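Local coordinates for regulator of G-protein signaling 16 (Mus musculus, PDB 3C7L) that accelerates GTP hydrolysis by G protein alpha subunits through its RGS domain, driving them into the GDP-bound state and so damping receptor signalling, including phototransduction, at residues A[48-53]-A[76-81]; A[86-91]-A[113-118]. All coordinates share one frame; numbering follows the deposited sequence.

Interaction 1 (A[48-53]-A[76-81]); sequences LEFWLA and EYIRSE
Within the all-helical RGS domain, helix 45-57 packs against the C-terminal end of helix 63-78, and Tyr77 and Phe50 make most of that contact. The Tyr77 ring lies against the backbone of the other helix at Phe50: Phe50 CA stands 4.0 Å from the centroid of the Tyr77 ring and only 12° off the ring normal, a CH-pi contact over the face. The opposite face is covered from within its own helix by Glu76 CG, which sits over the ring centre, so the phenol is held between a side chain and a helix backbone.

With CG anti to the backbone N (chi1 169°), the Phe50 side chain runs past that of Tyr77 in the opposite direction. The ring planes are inclined at 44°, in neither a stack nor a T-shape, and Phe50 CD1 comes 3.7 Å from Tyr77 CB. Farther out, Phe50 CZ meets the delta methyl of Ile78, CD1, at 3.7 Å. At the hydroxyl end of the tyrosine, Tyr77 OH rests 3.7 Å from Glu49 CB, while Ala53 CB lies 4.2 Å from Tyr77 CE1.

Beyond this surface, Glu49 OE2 is hydrogen-bonded to His36 NE2 on helix 29-40, and OE1 has a long, weak ion pair with Lys84. Phe50 also reaches Ala111 and Thr115, bringing helix 109-128 into the same buried cluster. No hydrogen bond crosses between 48-53 and 76-81, so the join depends on aromatic and aliphatic surfaces fitting together, the Glu49 carboxylate being spent on partners outside both segments.

Interaction 2 (A[86-91]-A[113-118]); sequences VNIDHE and GKTRTL
Ile88 reaches across to helix 109-128 at about a right angle to the side chains of Lys114 and Thr115. Its CG1 branch is anti to the carbonyl carbon (chi1 -72°), and a further bend at chi2 (-54°) brings the delta methyl onto the helix. There Ile88 CD1 meets Lys114 CB at 3.2 Å, shorter than usual van der Waals contact and so doubtful in detail, and lies 3.9 Å from Thr115 OG1. The lysine is bent at chi2, which carries its amino group off from Ile88.

Val86 comes crosswise to Thr115 as well, with Val86 CG2 3.9 Å from Thr115 OG1. That hydroxyl is hydrogen-bonded to the backbone O of Ala111, one turn earlier in its own helix. Another crossing near a right angle pairs Asn87, at the centre of an inverse gamma turn, with Leu118: Leu118 CD2 is 3.7 Å from Asn87 O and 3.9 Å from Asn87 CB.

Beyond Ile88, Asp89 OD1 accepts a hydrogen bond from Thr92 N and so N-caps helix 90-101. The connection leading into that helix thus lies on helix 109-128 by van der Waals contact, with no hydrogen bond between 86-91 and 113-118 and with the threonine hydroxyl satisfied within its own helix.

Overall arrangement
Both contacts belong to one RGS domain and follow each other along the chain, interaction 1 closing before interaction 2 opens, with centres about 10 Å apart. They meet directly. Just past helix 63-78 the chain turns back, and Tyr77 O lies 2.9 Å from Val86 N, a probable hydrogen bond tying 76-81 to 86-91. Phe50 bridges the two: its CD2 is 3.5 Å from Thr115 OG1, and its CB is 3.8 Å from Val86 CG1. Ile78 CD1 adds a looser touch on Val86 CG2 at 4.2 Å. Phe50, Ile78 and Val86 thus form a buried, mainly apolar junction that takes in Thr115, and interaction 2 runs from it out to the surface at Asn87 and Lys114.

Interaction 1 (A[48-53]-A[76-81])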
ATOM      1  N   LEU A  48       1.378  -3.801   0.116  1.00  7.54           N
ATOM      2  CA  LEU A  48       0.566  -3.600   1.308  1.00  7.29           C
ATOM      3  C   LEU A  48       1.251  -2.668   2.309  1.00  7.53           C
ATOM      4  O   LEU A  48       0.600  -1.834   2.929  1.00  8.12           O
ATOM      5  CB  LEU A  48       0.274  -4.952   1.975  1.00  7.16           C
ATOM      6  CG  LEU A  48      -0.468  -4.913   3.314  1.00  7.54           C
ATOM      7  CD1 LEU A  48      -1.815  -4.218   3.150  1.00  6.34           C
ATOM      8  CD2 LEU A  48      -0.654  -6.329   3.825  1.00  6.04           C
ATOM      9  N   GLU A  49       2.565  -2.813   2.468  1.00  7.01           N
ATOM     10  CA  GLU A  49       3.309  -1.971   3.401  1.00  7.79           C
ATOM     11  C   GLU A  49       3.248  -0.515   2.963  1.00  7.56           C
ATOM     12  O   GLU A  49       3.108   0.390   3.785  1.00  4.92           O
ATOM     13  CB  GLU A  49       4.763  -2.454   3.493  1.00  8.24           C
ATOM     14  CG  GLU A  49       4.857  -3.845   4.107  1.00 10.10           C
ATOM     15  CD  GLU A  49       6.253  -4.439   4.092  1.00 12.32           C
ATOM     16  OE1 GLU A  49       7.162  -3.868   3.445  1.00  9.55           O
ATOM     17  OE2 GLU A  49       6.428  -5.498   4.728  1.00 11.21           O
ATOM     18  N   PHE A  50       3.341  -0.296   1.657  1.00  6.18           N
ATOM     19  CA  PHE A  50       3.282   1.047   1.101  1.00  7.23           C
ATOM     20  C   PHE A  50       1.901   1.660   1.321  1.00  6.05           C
ATOM     21  O   PHE A  50       1.790   2.816   1.729  1.00  6.13           O
ATOM     22  CB  PHE A  50       3.603   1.010  -0.397  1.00  8.13           C
ATOM     23  CG  PHE A  50       3.327   2.303  -1.111  1.00  7.09           C
ATOM     24  CD1 PHE A  50       3.940   3.483  -0.707  1.00  7.99           C
ATOM     25  CD2 PHE A  50       2.449   2.340  -2.188  1.00  6.57           C
ATOM     26  CE1 PHE A  50       3.683   4.684  -1.367  1.00  8.13           C
ATOM     27  CE2 PHE A  50       2.186   3.526  -2.849  1.00  6.42           C
ATOM     28  CZ  PHE A  50       2.803   4.704  -2.440  1.00  9.87           C
ATOM     29  N   TRP A  51       0.852   0.884   1.050  1.00  5.50           N
ATOM     30  CA  TRP A  51      -0.514   1.373   1.221  1.00  5.81           C
ATOM     31  C   TRP A  51      -0.728   1.814   2.665  1.00  6.98           C
ATOM     32  O   TRP A  51      -1.210   2.913   2.920  1.00  8.90           O
ATOM     33  CB  TRP A  51      -1.523   0.277   0.853  1.00  5.81           C
ATOM     34  CG  TRP A  51      -2.951   0.760   0.763  1.00  6.55           C
ATOM     35  CD1 TRP A  51      -3.587   1.233  -0.345  1.00  8.40           C
ATOM     36  CD2 TRP A  51      -3.904   0.830   1.832  1.00  6.51           C
ATOM     37  NE1 TRP A  51      -4.879   1.594  -0.037  1.00  7.60           N
ATOM     38  CE2 TRP A  51      -5.098   1.357   1.294  1.00  6.99           C
ATOM     39  CE3 TRP A  51      -3.863   0.500   3.196  1.00  8.55           C
ATOM     40  CZ2 TRP A  51      -6.246   1.561   2.070  1.00  8.22           C
ATOM     41  CZ3 TRP A  51      -5.007   0.701   3.969  1.00  7.98           C
ATOM     42  CH2 TRP A  51      -6.180   1.227   3.401  1.00  9.02           C
ATOM     43  N   LEU A  52      -0.359   0.961   3.612  1.00  7.38           N
ATOM     44  CA  LEU A  52      -0.510   1.282   5.031  1.00  9.12           C
ATOM     45  C   LEU A  52       0.323   2.504   5.433  1.00  9.00           C
ATOM     46  O   LEU A  52      -0.089   3.287   6.290  1.00  7.10           O
ATOM     47  CB  LEU A  52      -0.100   0.086   5.892  1.00 11.16           C
ATOM     48  CG  LEU A  52      -0.939  -1.191   5.790  1.00 12.10           C
ATOM     49  CD1 LEU A  52      -0.177  -2.330   6.430  1.00 13.21           C
ATOM     50  CD2 LEU A  52      -2.283  -1.001   6.476  1.00 10.41           C
ATOM     51  N   ALA A  53       1.489   2.667   4.818  1.00  8.03           N
ATOM     52  CA  ALA A  53       2.353   3.804   5.129  1.00  9.40           C
ATOM     53  C   ALA A  53       1.708   5.101   4.660  1.00 10.51           C
ATOM     54  O   ALA A  53       1.875   6.147   5.291  1.00  9.54           O
ATOM     55  CB  ALA A  53       3.716   3.625   4.469  1.00 10.94           C
ATOM     56  N   GLU A  76      11.852   4.921   0.293  1.00  8.96           N
ATOM     57  CA  GLU A  76      11.680   3.511   0.590  1.00 10.00           C
ATOM     58  C   GLU A  76      10.831   2.742  -0.417  1.00  8.29           C
ATOM     59  O   GLU A  76      11.144   1.596  -0.736  1.00  9.04           O
ATOM     60  CB  GLU A  76      11.090   3.332   1.997  1.00 12.06           C
ATOM     61  CG  GLU A  76      10.694   1.900   2.303  1.00 17.63           C
ATOM     62  CD  GLU A  76      10.571   1.617   3.785  1.00 23.61           C
ATOM     63  OE1 GLU A  76       9.927   2.412   4.504  1.00 23.07           O
ATOM     64  OE2 GLU A  76      11.115   0.584   4.228  1.00 26.66           O
ATOM     65  N   TYR A  77       9.773   3.367  -0.929  1.00  9.14           N
ATOM     66  CA  TYR A  77       8.871   2.686  -1.856  1.00 10.31           C
ATOM     67  C   TYR A  77       8.725   3.206  -3.286  1.00  9.66           C
ATOM     68  O   TYR A  77       8.362   2.437  -4.177  1.00  9.66           O
ATOM     69  CB  TYR A  77       7.455   2.637  -1.270  1.00  9.80           C
ATOM     70  CG  TYR A  77       7.339   2.069   0.125  1.00  9.57           C
ATOM     71  CD1 TYR A  77       7.324   2.905   1.236  1.00 11.67           C
ATOM     72  CD2 TYR A  77       7.202   0.696   0.328  1.00  9.84           C
ATOM     73  CE1 TYR A  77       7.169   2.394   2.520  1.00 12.94           C
ATOM     74  CE2 TYR A  77       7.048   0.169   1.611  1.00 12.52           C
ATOM     75  CZ  TYR A  77       7.029   1.026   2.700  1.00 13.12           C
ATOM     76  OH  TYR A  77       6.855   0.522   3.966  1.00 16.04           O
ATOM     77  N   ILE A  78       8.987   4.488  -3.517  1.00  9.71           N
ATOM     78  CA  ILE A  78       8.768   5.050  -4.848  1.00 10.60           C
ATOM     79  C   ILE A  78       9.937   5.199  -5.823  1.00 11.30           C
ATOM     80  O   ILE A  78       9.828   4.779  -6.977  1.00 11.13           O
ATOM     81  CB  ILE A  78       8.070   6.430  -4.743  1.00 12.48           C
ATOM     82  CG1 ILE A  78       6.783   6.308  -3.924  1.00 13.93           C
ATOM     83  CG2 ILE A  78       7.744   6.963  -6.142  1.00 10.52           C
ATOM     84  CD1 ILE A  78       5.684   5.482  -4.591  1.00 16.45           C
ATOM     85  N   ARG A  79      11.039   5.800  -5.383  1.00 11.77           N
ATOM     86  CA  ARG A  79      12.167   6.014  -6.291  1.00 12.94           C
ATOM     87  C   ARG A  79      12.773   4.744  -6.872  1.00 13.05           C
ATOM     88  O   ARG A  79      12.745   3.678  -6.259  1.00 10.02           O
ATOM     89  CB  ARG A  79      13.269   6.844  -5.613  1.00 14.32           C
ATOM     90  CG  ARG A  79      13.989   6.167  -4.456  1.00 15.98           C
ATOM     91  CD  ARG A  79      15.121   7.053  -3.936  1.00 17.40           C
ATOM     92  NE  ARG A  79      15.725   6.516  -2.717  1.00 20.15           N
ATOM     93  CZ  ARG A  79      16.726   7.093  -2.054  1.00 20.65           C
ATOM     94  NH1 ARG A  79      17.246   8.231  -2.495  1.00 20.15           N
ATOM     95  NH2 ARG A  79      17.200   6.538  -0.945  1.00 20.54           N
ATOM     96  N   SER A  80      13.317   4.872  -8.076  1.00 11.29           N
ATOM     97  CA  SER A  80      13.950   3.761  -8.754  1.00 12.34           C
ATOM     98  C   SER A  80      15.009   3.115  -7.865  1.00 11.56           C
ATOM     99  O   SER A  80      15.813   3.802  -7.227  1.00 11.17           O
ATOM    100  CB  SER A  80      14.594   4.247 -10.054  1.00 14.31           C
ATOM    101  OG  SER A  80      15.338   3.212 -10.670  1.00 18.47           O
ATOM    102  N   GLU A  81      14.999   1.789  -7.822  1.00 11.26           N
ATOM    103  CA  GLU A  81      15.962   1.032  -7.038  1.00 12.38           C
ATOM    104  C   GLU A  81      15.766   1.166  -5.536  1.00 11.41           C
ATOM    105  O   GLU A  81      16.652   0.822  -4.763  1.00 10.73           O
ATOM    106  CB  GLU A  81      17.391   1.446  -7.421  1.00 13.25           C
ATOM    107  CG  GLU A  81      17.764   1.079  -8.851  1.00 16.93           C
ATOM    108  CD  GLU A  81      19.173   1.513  -9.230  1.00 17.17           C
ATOM    109  OE1 GLU A  81      19.390   2.719  -9.478  1.00 18.48           O
ATOM    110  OE2 GLU A  81      20.067   0.646  -9.274  1.00 20.59           O
TER

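Interaction 2 (A[86-91]-A[113-118])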
ATOM      1  N   VAL A  86       7.761  -0.201  -5.293  1.00 12.23           N
ATOM      2  CA  VAL A  86       6.507  -0.794  -5.747  1.00 12.30           C
ATOM      3  C   VAL A  86       6.444  -0.734  -7.272  1.00 13.32           C
ATOM      4  O   VAL A  86       7.022   0.161  -7.886  1.00 12.51           O
ATOM      5  CB  VAL A  86       5.279  -0.063  -5.149  1.00 11.76           C
ATOM      6  CG1 VAL A  86       5.279  -0.216  -3.631  1.00  9.75           C
ATOM      7  CG2 VAL A  86       5.304   1.409  -5.530  1.00 10.30           C
ATOM      8  N   ASN A  87       5.727  -1.676  -7.878  1.00 14.91           N
ATOM      9  CA  ASN A  87       5.615  -1.729  -9.333  1.00 17.40           C
ATOM     10  C   ASN A  87       4.699  -0.660  -9.923  1.00 18.93           C
ATOM     11  O   ASN A  87       3.522  -0.902 -10.197  1.00 20.80           O
ATOM     12  CB  ASN A  87       5.151  -3.117  -9.775  1.00 20.59           C
ATOM     13  CG  ASN A  87       5.055  -3.246 -11.285  1.00 23.31           C
ATOM     14  OD1 ASN A  87       5.968  -2.849 -12.013  1.00 25.82           O
ATOM     15  ND2 ASN A  87       3.956  -3.813 -11.761  1.00 26.19           N
ATOM     16  N   ILE A  88       5.271   0.518 -10.127  1.00 18.77           N
ATOM     17  CA  ILE A  88       4.571   1.667 -10.676  1.00 19.63           C
ATOM     18  C   ILE A  88       5.286   2.100 -11.958  1.00 20.40           C
ATOM     19  O   ILE A  88       6.493   1.904 -12.082  1.00 19.38           O
ATOM     20  CB  ILE A  88       4.596   2.829  -9.657  1.00 20.08           C
ATOM     21  CG1 ILE A  88       3.662   2.517  -8.490  1.00 21.83           C
ATOM     22  CG2 ILE A  88       4.249   4.123 -10.330  1.00 23.02           C
ATOM     23  CD1 ILE A  88       2.262   2.175  -8.906  1.00 19.90           C
ATOM     24  N   ASP A  89       4.562   2.686 -12.911  1.00 21.55           N
ATOM     25  CA  ASP A  89       5.213   3.125 -14.146  1.00 21.44           C
ATOM     26  C   ASP A  89       5.996   4.412 -13.905  1.00 21.33           C
ATOM     27  O   ASP A  89       5.860   5.038 -12.857  1.00 22.35           O
ATOM     28  CB  ASP A  89       4.193   3.328 -15.281  1.00 22.94           C
ATOM     29  CG  ASP A  89       3.110   4.342 -14.940  1.00 23.97           C
ATOM     30  OD1 ASP A  89       3.380   5.299 -14.183  1.00 24.83           O
ATOM     31  OD2 ASP A  89       1.982   4.190 -15.457  1.00 24.31           O
ATOM     32  N   HIS A  90       6.831   4.800 -14.865  1.00 21.10           N
ATOM     33  CA  HIS A  90       7.625   6.015 -14.722  1.00 20.58           C
ATOM     34  C   HIS A  90       6.732   7.240 -14.572  1.00 19.93           C
ATOM     35  O   HIS A  90       7.045   8.163 -13.819  1.00 18.00           O
ATOM     36  CB  HIS A  90       8.532   6.220 -15.936  1.00 21.57           C
ATOM     37  CG  HIS A  90       9.142   7.584 -15.997  1.00 21.48           C
ATOM     38  ND1 HIS A  90      10.105   8.008 -15.107  1.00 22.60           N
ATOM     39  CD2 HIS A  90       8.886   8.640 -16.806  1.00 22.70           C
ATOM     40  CE1 HIS A  90      10.416   9.266 -15.363  1.00 23.12           C
ATOM     41  NE2 HIS A  90       9.690   9.674 -16.390  1.00 23.88           N
ATOM     42  N   GLU A  91       5.630   7.244 -15.312  1.00 19.23           N
ATOM     43  CA  GLU A  91       4.678   8.345 -15.278  1.00 20.90           C
ATOM     44  C   GLU A  91       4.306   8.683 -13.838  1.00 19.02           C
ATOM     45  O   GLU A  91       4.405   9.837 -13.403  1.00 18.04           O
ATOM     46  CB  GLU A  91       3.416   7.954 -16.044  1.00 22.94           C
ATOM     47  CG  GLU A  91       2.462   9.103 -16.279  1.00 28.07           C
ATOM     48  CD  GLU A  91       3.000  10.096 -17.285  1.00 30.22           C
ATOM     49  OE1 GLU A  91       3.134   9.722 -18.474  1.00 32.47           O
ATOM     50  OE2 GLU A  91       3.298  11.248 -16.891  1.00 31.32           O
ATOM     51  N   GLY A 113      -3.152   4.449  -5.327  1.00  8.55           N
ATOM     52  CA  GLY A 113      -4.245   3.879  -6.096  1.00  7.88           C
ATOM     53  C   GLY A 113      -3.785   2.805  -7.067  1.00  8.11           C
ATOM     54  O   GLY A 113      -4.467   1.790  -7.252  1.00  5.98           O
ATOM     55  N   LYS A 114      -2.640   3.022  -7.707  1.00  7.52           N
ATOM     56  CA  LYS A 114      -2.109   2.038  -8.645  1.00  8.94           C
ATOM     57  C   LYS A 114      -1.707   0.791  -7.861  1.00  8.29           C
ATOM     58  O   LYS A 114      -1.972  -0.336  -8.283  1.00  6.73           O
ATOM     59  CB  LYS A 114      -0.879   2.582  -9.379  1.00 11.98           C
ATOM     60  CG  LYS A 114      -1.124   3.779 -10.274  1.00 16.95           C
ATOM     61  CD  LYS A 114      -2.049   3.452 -11.432  1.00 19.05           C
ATOM     62  CE  LYS A 114      -2.185   4.640 -12.376  1.00 21.00           C
ATOM     63  NZ  LYS A 114      -3.091   4.337 -13.518  1.00 21.20           N
ATOM     64  N   THR A 115      -1.064   1.002  -6.714  1.00  6.20           N
ATOM     65  CA  THR A 115      -0.623  -0.105  -5.872  1.00  7.39           C
ATOM     66  C   THR A 115      -1.827  -0.849  -5.305  1.00  8.01           C
ATOM     67  O   THR A 115      -1.805  -2.077  -5.176  1.00  8.25           O
ATOM     68  CB  THR A 115       0.283   0.399  -4.732  1.00  8.17           C
ATOM     69  OG1 THR A 115       1.424   1.056  -5.301  1.00 11.38           O
ATOM     70  CG2 THR A 115       0.765  -0.767  -3.872  1.00  9.04           C
ATOM     71  N   ARG A 116      -2.884  -0.111  -4.982  1.00  7.46           N
ATOM     72  CA  ARG A 116      -4.102  -0.731  -4.465  1.00  9.61           C
ATOM     73  C   ARG A 116      -4.671  -1.688  -5.522  1.00 10.09           C
ATOM     74  O   ARG A 116      -5.064  -2.817  -5.213  1.00 11.99           O
ATOM     75  CB  ARG A 116      -5.154   0.331  -4.146  1.00  7.78           C
ATOM     76  CG  ARG A 116      -6.448  -0.266  -3.615  1.00 10.08           C
ATOM     77  CD  ARG A 116      -7.609   0.718  -3.624  1.00  9.07           C
ATOM     78  NE  ARG A 116      -8.848   0.035  -3.263  1.00  6.70           N
ATOM     79  CZ  ARG A 116      -9.473   0.154  -2.097  1.00  6.95           C
ATOM     80  NH1 ARG A 116      -9.001   0.949  -1.142  1.00  5.97           N
ATOM     81  NH2 ARG A 116     -10.569  -0.558  -1.872  1.00  5.75           N
ATOM     82  N   THR A 117      -4.713  -1.229  -6.771  1.00 10.49           N
ATOM     83  CA  THR A 117      -5.239  -2.045  -7.858  1.00 12.73           C
ATOM     84  C   THR A 117      -4.364  -3.268  -8.102  1.00 13.83           C
ATOM     85  O   THR A 117      -4.860  -4.334  -8.470  1.00 13.89           O
ATOM     86  CB  THR A 117      -5.364  -1.222  -9.152  1.00 14.91           C
ATOM     87  OG1 THR A 117      -6.297  -0.158  -8.941  1.00 13.61           O
ATOM     88  CG2 THR A 117      -5.859  -2.092 -10.303  1.00 16.58           C
ATOM     89  N   LEU A 118      -3.061  -3.112  -7.888  1.00 12.45           N
ATOM     90  CA  LEU A 118      -2.120  -4.211  -8.062  1.00 13.95           C
ATOM     91  C   LEU A 118      -2.571  -5.350  -7.136  1.00 13.45           C
ATOM     92  O   LEU A 118      -2.463  -6.527  -7.475  1.00 13.61           O
ATOM     93  CB  LEU A 118      -0.712  -3.742  -7.684  1.00 13.93           C
ATOM     94  CG  LEU A 118       0.510  -4.128  -8.525  1.00 18.52           C
ATOM     95  CD1 LEU A 118       0.265  -3.871 -10.007  1.00 18.09           C
ATOM     96  CD2 LEU A 118       1.700  -3.310  -8.038  1.00 18.68           C
TER